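Probable mannosyltransferase KTR4 (PDB 5A07) belongs to a yeast family of GT-A-fold glycosyltransferases and binds GDP together with a manganese ion. Local coordinates at residues N234-C239 with G378-P383; G257-L262 with Y384-T389. All blocks are in the same frame, centred on the assembly; numbering follows the deposited sequence.

In the fold
After two N-terminal helices the chain lays down parallel strands of the large mixed sheet, 105-110, 138-142, 164-168 and 227-230, then runs through Glu-232 into segment 234-239. Segment 257-262, on a strand of that same sheet, comes next. Only after some 115 further residues, many helical, do the two partners arrive one directly after the other: 378-383 returns to 234-239 and closes interaction 1, and 384-389 meets 257-262 and closes interaction 2. The two long loops cross and do not nest. In the small antiparallel sheet 236-237, 379-381 and 384-386, interaction 1 pairs the first two strands beside the manganese, the third follows directly in the chain, and interaction 2 packs that third strand against the large sheet.

Interaction 1 of 2, residues N234-C239 with G378-P383; sequences NVNFYC and GYHHTP. With MN (manganese (II) ion), chain G.
Val-235 meets the opposite segment through a methyl: CG1 lies 3.4 Å from Tyr-379 OH and also touches CD2 of His-381, the histidine whose NE2 binds manganese at 2.4 Å and which touches the bound GDP as well. Its ring rotation is held by ND1, which donates to Thr-382 O lying near the ring plane. Glu-232 and two waters are further ligands of the metal. Asn-236 and His-380 form an antiparallel hydrogen-bonded pair, with Asn-236 N to His-380 O at 3.0 Å and His-380 N to Asn-236 O at 2.9 Å. Their side chains run alongside each other on one face of the sheet, amide and imidazole planes 26° apart, and Asn-236 ND2 donates to His-380 ND1 (2.9 Å) in the plane of the ring, though the bond is bent. Phe-237 and Tyr-379, a non-hydrogen-bonded pair, occupy the other face; Phe-237 CE1 meets the rim of the tyrosine at CD1, the planes inclined by 57°. Tyr-238 N then donates to Gly-378 O. With CG of Tyr-238 beside its own backbone N (chi1 -58°), the ring turns across the neighbouring strand and OH meets His-380 CB (3.3 Å). Cys-239 SG packs against Gly-378 CA (3.8 Å), and a water bridges Cys-239 N to Gly-378 O. Cys-239 is disulfide-bonded to Cys-397, and Tyr-379 OH is hydrogen-bonded to Asn-320. Helix 116-131 packs on Phe-237, strand 256-262 on Tyr-379, and strand 384-386 continues the small antiparallel sheet beyond 379-381.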
# COMPACT_ATOMS: atom_id res chain seq x y z
N ASN B 234 -8.69 -9.49 9.83
CA ASN B 234 -10.06 -9.22 9.37
C ASN B 234 -10.19 -8.83 7.86
O ASN B 234 -11.01 -8.02 7.51
CB ASN B 234 -10.69 -8.12 10.22
CG ASN B 234 -12.20 -8.19 10.19
OD1 ASN B 234 -12.78 -9.24 9.88
ND2 ASN B 234 -12.85 -7.07 10.45
N VAL B 235 -9.38 -9.44 7.01
CA VAL B 235 -9.50 -9.20 5.58
C VAL B 235 -9.95 -10.45 4.93
O VAL B 235 -9.95 -11.55 5.54
CB VAL B 235 -8.16 -8.70 4.97
CG1 VAL B 235 -7.71 -7.49 5.70
CG2 VAL B 235 -7.07 -9.77 5.01
N ASN B 236 -10.33 -10.31 3.68
CA ASN B 236 -10.89 -11.39 2.89
C ASN B 236 -10.21 -11.52 1.57
O ASN B 236 -9.83 -10.50 0.98
CB ASN B 236 -12.40 -11.14 2.64
CG ASN B 236 -13.18 -11.04 3.95
OD1 ASN B 236 -13.45 -12.05 4.59
ND2 ASN B 236 -13.40 -9.84 4.40
N PHE B 237 -10.02 -12.75 1.13
CA PHE B 237 -9.55 -13.05 -0.20
C PHE B 237 -10.61 -13.83 -0.90
O PHE B 237 -11.19 -14.80 -0.33
CB PHE B 237 -8.27 -13.85 -0.17
CG PHE B 237 -7.09 -13.08 0.39
CD1 PHE B 237 -6.36 -12.21 -0.40
CD2 PHE B 237 -6.79 -13.14 1.72
CE1 PHE B 237 -5.34 -11.44 0.14
CE2 PHE B 237 -5.78 -12.40 2.25
CZ PHE B 237 -5.08 -11.51 1.47
N TYR B 238 -10.82 -13.55 -2.16
CA TYR B 238 -11.96 -14.17 -2.89
C TYR B 238 -11.59 -15.04 -4.05
O TYR B 238 -12.48 -15.81 -4.48
CB TYR B 238 -12.94 -13.10 -3.43
CG TYR B 238 -13.51 -12.22 -2.35
CD1 TYR B 238 -14.41 -12.75 -1.37
CD2 TYR B 238 -13.20 -10.89 -2.26
CE1 TYR B 238 -14.89 -11.96 -0.31
CE2 TYR B 238 -13.71 -10.11 -1.23
CZ TYR B 238 -14.58 -10.66 -0.28
OH TYR B 238 -15.02 -9.85 0.72
N CYS B 239 -10.34 -15.00 -4.53
CA CYS B 239 -10.03 -15.62 -5.78
C CYS B 239 -8.76 -16.42 -5.71
O CYS B 239 -7.76 -15.97 -5.16
CB CYS B 239 -9.88 -14.56 -6.88
SG CYS B 239 -11.26 -13.42 -7.03
N GLY B 378 -8.65 -10.83 -5.67
CA GLY B 378 -9.90 -10.39 -5.11
C GLY B 378 -9.69 -10.19 -3.57
O GLY B 378 -9.19 -11.10 -2.90
N TYR B 379 -10.03 -9.04 -3.05
CA TYR B 379 -9.59 -8.68 -1.70
C TYR B 379 -10.49 -7.66 -1.06
O TYR B 379 -11.01 -6.70 -1.74
CB TYR B 379 -8.22 -8.00 -1.75
CG TYR B 379 -7.75 -7.46 -0.42
CD1 TYR B 379 -7.08 -8.29 0.44
CD2 TYR B 379 -7.79 -6.11 -0.14
CE1 TYR B 379 -6.55 -7.80 1.65
CE2 TYR B 379 -7.30 -5.58 1.03
CZ TYR B 379 -6.69 -6.47 1.96
OH TYR B 379 -6.12 -6.00 3.12
N HIS B 380 -10.75 -7.82 0.23
CA HIS B 380 -11.52 -6.80 1.00
C HIS B 380 -10.92 -6.51 2.32
O HIS B 380 -10.53 -7.43 3.03
CB HIS B 380 -12.95 -7.30 1.15
CG HIS B 380 -13.75 -6.61 2.21
ND1 HIS B 380 -13.99 -7.17 3.44
CD2 HIS B 380 -14.39 -5.42 2.21
CE1 HIS B 380 -14.79 -6.38 4.15
NE2 HIS B 380 -15.03 -5.30 3.42
N HIS B 381 -10.89 -5.21 2.65
CA HIS B 381 -10.64 -4.72 3.99
C HIS B 381 -11.66 -3.63 4.12
O HIS B 381 -11.77 -2.72 3.25
CB HIS B 381 -9.23 -4.15 4.09
CG HIS B 381 -8.86 -3.52 5.42
ND1 HIS B 381 -9.49 -2.43 5.95
CD2 HIS B 381 -7.91 -3.87 6.32
CE1 HIS B 381 -8.91 -2.09 7.09
NE2 HIS B 381 -7.95 -2.96 7.33
N THR B 382 -12.41 -3.63 5.19
CA THR B 382 -13.48 -2.62 5.30
C THR B 382 -12.98 -1.18 5.04
O THR B 382 -11.95 -0.84 5.53
CB THR B 382 -14.22 -2.65 6.72
OG1 THR B 382 -15.24 -1.64 6.67
CG2 THR B 382 -13.31 -2.31 7.89
N PRO B 383 -13.68 -0.36 4.26
CA PRO B 383 -14.96 -0.58 3.56
C PRO B 383 -14.84 -0.85 2.05
O PRO B 383 -15.83 -0.72 1.32
CB PRO B 383 -15.62 0.78 3.69
CG PRO B 383 -14.50 1.76 3.60
CD PRO B 383 -13.31 1.07 4.23
MN MN G . -6.59 -2.72 9.31
O HOH W 1 -11.89 -5.52 7.40
O HOH W 2 -7.93 -13.50 -4.10
O HOH W 3 -8.65 -2.21 10.38
O HOH W 4 -7.13 -4.93 10.03

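Interaction 2 of 2, residues G257-L262 with Y384-T389; sequences GFVLNL and YTNCPT
Leu-262 lays its isopropyl end on the ring of Tyr-384, and the two methyls divide the work. CD2 stands over one face, 4.2 Å from the ring centroid and 20° off the normal, in a CH-pi contact, while CD1 comes closest to a ring atom, 3.6 Å from CE2. Two torsions bring them there: CG sits beside the backbone N, opposite the carbonyl carbon (chi1 -55°), and CD1 is extended, anti to CA. The tyrosine ring is further confined by aromatic neighbours, being stacked with Phe-406 and forming an edge-to-face pair with Trp-318.

Leu-260 takes up the same conformation, CG beside its backbone N and CD1 extended, and its fork straddles two successive peptides of the same strand nearer the middle. CD1 rests on the backbone of Tyr-384, 3.9 Å from the carbonyl O, and CD2 presses on the next peptide, 3.9 Å from Asn-386 N. No hydrogen bond joins the two segments, which run in roughly opposite directions: this is packing between sheets, not an extension of either. On one side is strand 256-262 of the mixed sheet of the GT-A fold, interrupted by a bulge or short loop around Val-259 and Leu-260; on the other is the outer strand of a three-stranded antiparallel sheet. Leu-260 and Leu-262 both direct their side chains across this junction.

At the remaining end, Asn-386 lies beside Val-259. With CG trans to the backbone N (chi1 177°), its amide extends past the valine, ND2 passing 4.2 Å from Val-259 CB before donating to Ile-377 O. CB of Asn-386 is 3.9 Å from Val-259 O, a carbonyl that accepts a hydrogen bond from Trp-373 NE1. Just beyond, Cys-387 forms a disulfide with Cys-401.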
# COMPACT_ATOMS: atom_id res chain seq x y z
N GLY B 257 3.38 -4.33 -5.33
CA GLY B 257 2.07 -4.79 -5.74
C GLY B 257 0.98 -4.27 -4.84
O GLY B 257 1.12 -4.28 -3.58
N PHE B 258 -0.12 -3.82 -5.46
CA PHE B 258 -1.24 -3.29 -4.75
C PHE B 258 -2.54 -3.79 -5.38
O PHE B 258 -2.57 -4.29 -6.50
CB PHE B 258 -1.21 -1.75 -4.72
CG PHE B 258 -1.59 -1.08 -6.04
CD1 PHE B 258 -0.67 -0.91 -7.03
CD2 PHE B 258 -2.87 -0.64 -6.26
CE1 PHE B 258 -1.02 -0.31 -8.24
CE2 PHE B 258 -3.24 -0.05 -7.47
CZ PHE B 258 -2.30 0.10 -8.45
N VAL B 259 -3.61 -3.65 -4.61
CA VAL B 259 -4.97 -3.93 -5.08
C VAL B 259 -5.95 -2.75 -5.11
O VAL B 259 -6.91 -2.75 -5.96
CB VAL B 259 -5.66 -5.13 -4.37
CG1 VAL B 259 -4.98 -6.44 -4.67
CG2 VAL B 259 -5.74 -4.93 -2.87
N LEU B 260 -5.79 -1.81 -4.18
CA LEU B 260 -6.71 -0.75 -3.99
C LEU B 260 -5.92 0.59 -3.91
O LEU B 260 -4.80 0.61 -3.41
CB LEU B 260 -7.56 -0.96 -2.69
CG LEU B 260 -8.59 -2.08 -2.86
CD1 LEU B 260 -9.11 -2.64 -1.54
CD2 LEU B 260 -9.73 -1.60 -3.76
N ASN B 261 -6.52 1.67 -4.37
CA ASN B 261 -5.81 2.95 -4.61
C ASN B 261 -6.80 4.05 -4.26
O ASN B 261 -7.82 4.17 -4.90
CB ASN B 261 -5.44 2.93 -6.11
CG ASN B 261 -4.47 4.00 -6.51
OD1 ASN B 261 -4.67 5.21 -6.24
ND2 ASN B 261 -3.41 3.58 -7.20
N LEU B 262 -6.50 4.83 -3.24
CA LEU B 262 -7.44 5.71 -2.60
C LEU B 262 -6.90 7.14 -2.38
O LEU B 262 -5.71 7.38 -2.32
CB LEU B 262 -7.80 5.19 -1.16
CG LEU B 262 -8.32 3.76 -0.96
CD1 LEU B 262 -8.61 3.50 0.53
CD2 LEU B 262 -9.56 3.56 -1.79
N TYR B 384 -13.69 -1.31 1.57
CA TYR B 384 -13.46 -1.36 0.11
C TYR B 384 -13.08 -2.73 -0.35
O TYR B 384 -12.41 -3.51 0.37
CB TYR B 384 -12.39 -0.35 -0.27
CG TYR B 384 -12.68 1.11 0.08
CD1 TYR B 384 -13.75 1.77 -0.46
CD2 TYR B 384 -11.90 1.81 0.97
CE1 TYR B 384 -14.04 3.05 -0.09
CE2 TYR B 384 -12.12 3.12 1.31
CZ TYR B 384 -13.20 3.74 0.75
OH TYR B 384 -13.50 4.99 1.08
N THR B 385 -13.44 -3.01 -1.60
CA THR B 385 -13.22 -4.32 -2.19
C THR B 385 -12.71 -4.19 -3.62
O THR B 385 -13.24 -3.39 -4.39
CB THR B 385 -14.54 -5.11 -2.24
OG1 THR B 385 -15.03 -5.32 -0.91
CG2 THR B 385 -14.35 -6.44 -2.81
N ASN B 386 -11.68 -4.98 -3.95
CA ASN B 386 -11.29 -5.25 -5.32
C ASN B 386 -11.89 -6.61 -5.68
O ASN B 386 -11.44 -7.64 -5.16
CB ASN B 386 -9.76 -5.31 -5.44
CG ASN B 386 -9.32 -5.66 -6.84
OD1 ASN B 386 -9.69 -4.96 -7.83
ND2 ASN B 386 -8.52 -6.71 -6.96
N CYS B 387 -12.87 -6.63 -6.58
CA CYS B 387 -13.60 -7.85 -6.93
C CYS B 387 -13.63 -8.01 -8.45
O CYS B 387 -14.45 -7.35 -9.10
CB CYS B 387 -15.01 -7.81 -6.37
SG CYS B 387 -15.84 -9.42 -6.63
N PRO B 388 -12.70 -8.81 -9.03
CA PRO B 388 -12.62 -8.84 -10.49
C PRO B 388 -13.69 -9.75 -11.11
O PRO B 388 -14.42 -10.44 -10.36
CB PRO B 388 -11.23 -9.45 -10.75
CG PRO B 388 -11.00 -10.33 -9.54
CD PRO B 388 -11.61 -9.61 -8.40
N THR B 389 -13.71 -9.80 -12.44
CA THR B 389 -14.63 -10.58 -13.18
C THR B 389 -13.90 -11.76 -13.84
O THR B 389 -12.80 -11.59 -14.38
CB THR B 389 -15.28 -9.71 -14.26
OG1 THR B 389 -16.09 -8.70 -13.66
CG2 THR B 389 -16.14 -10.56 -15.22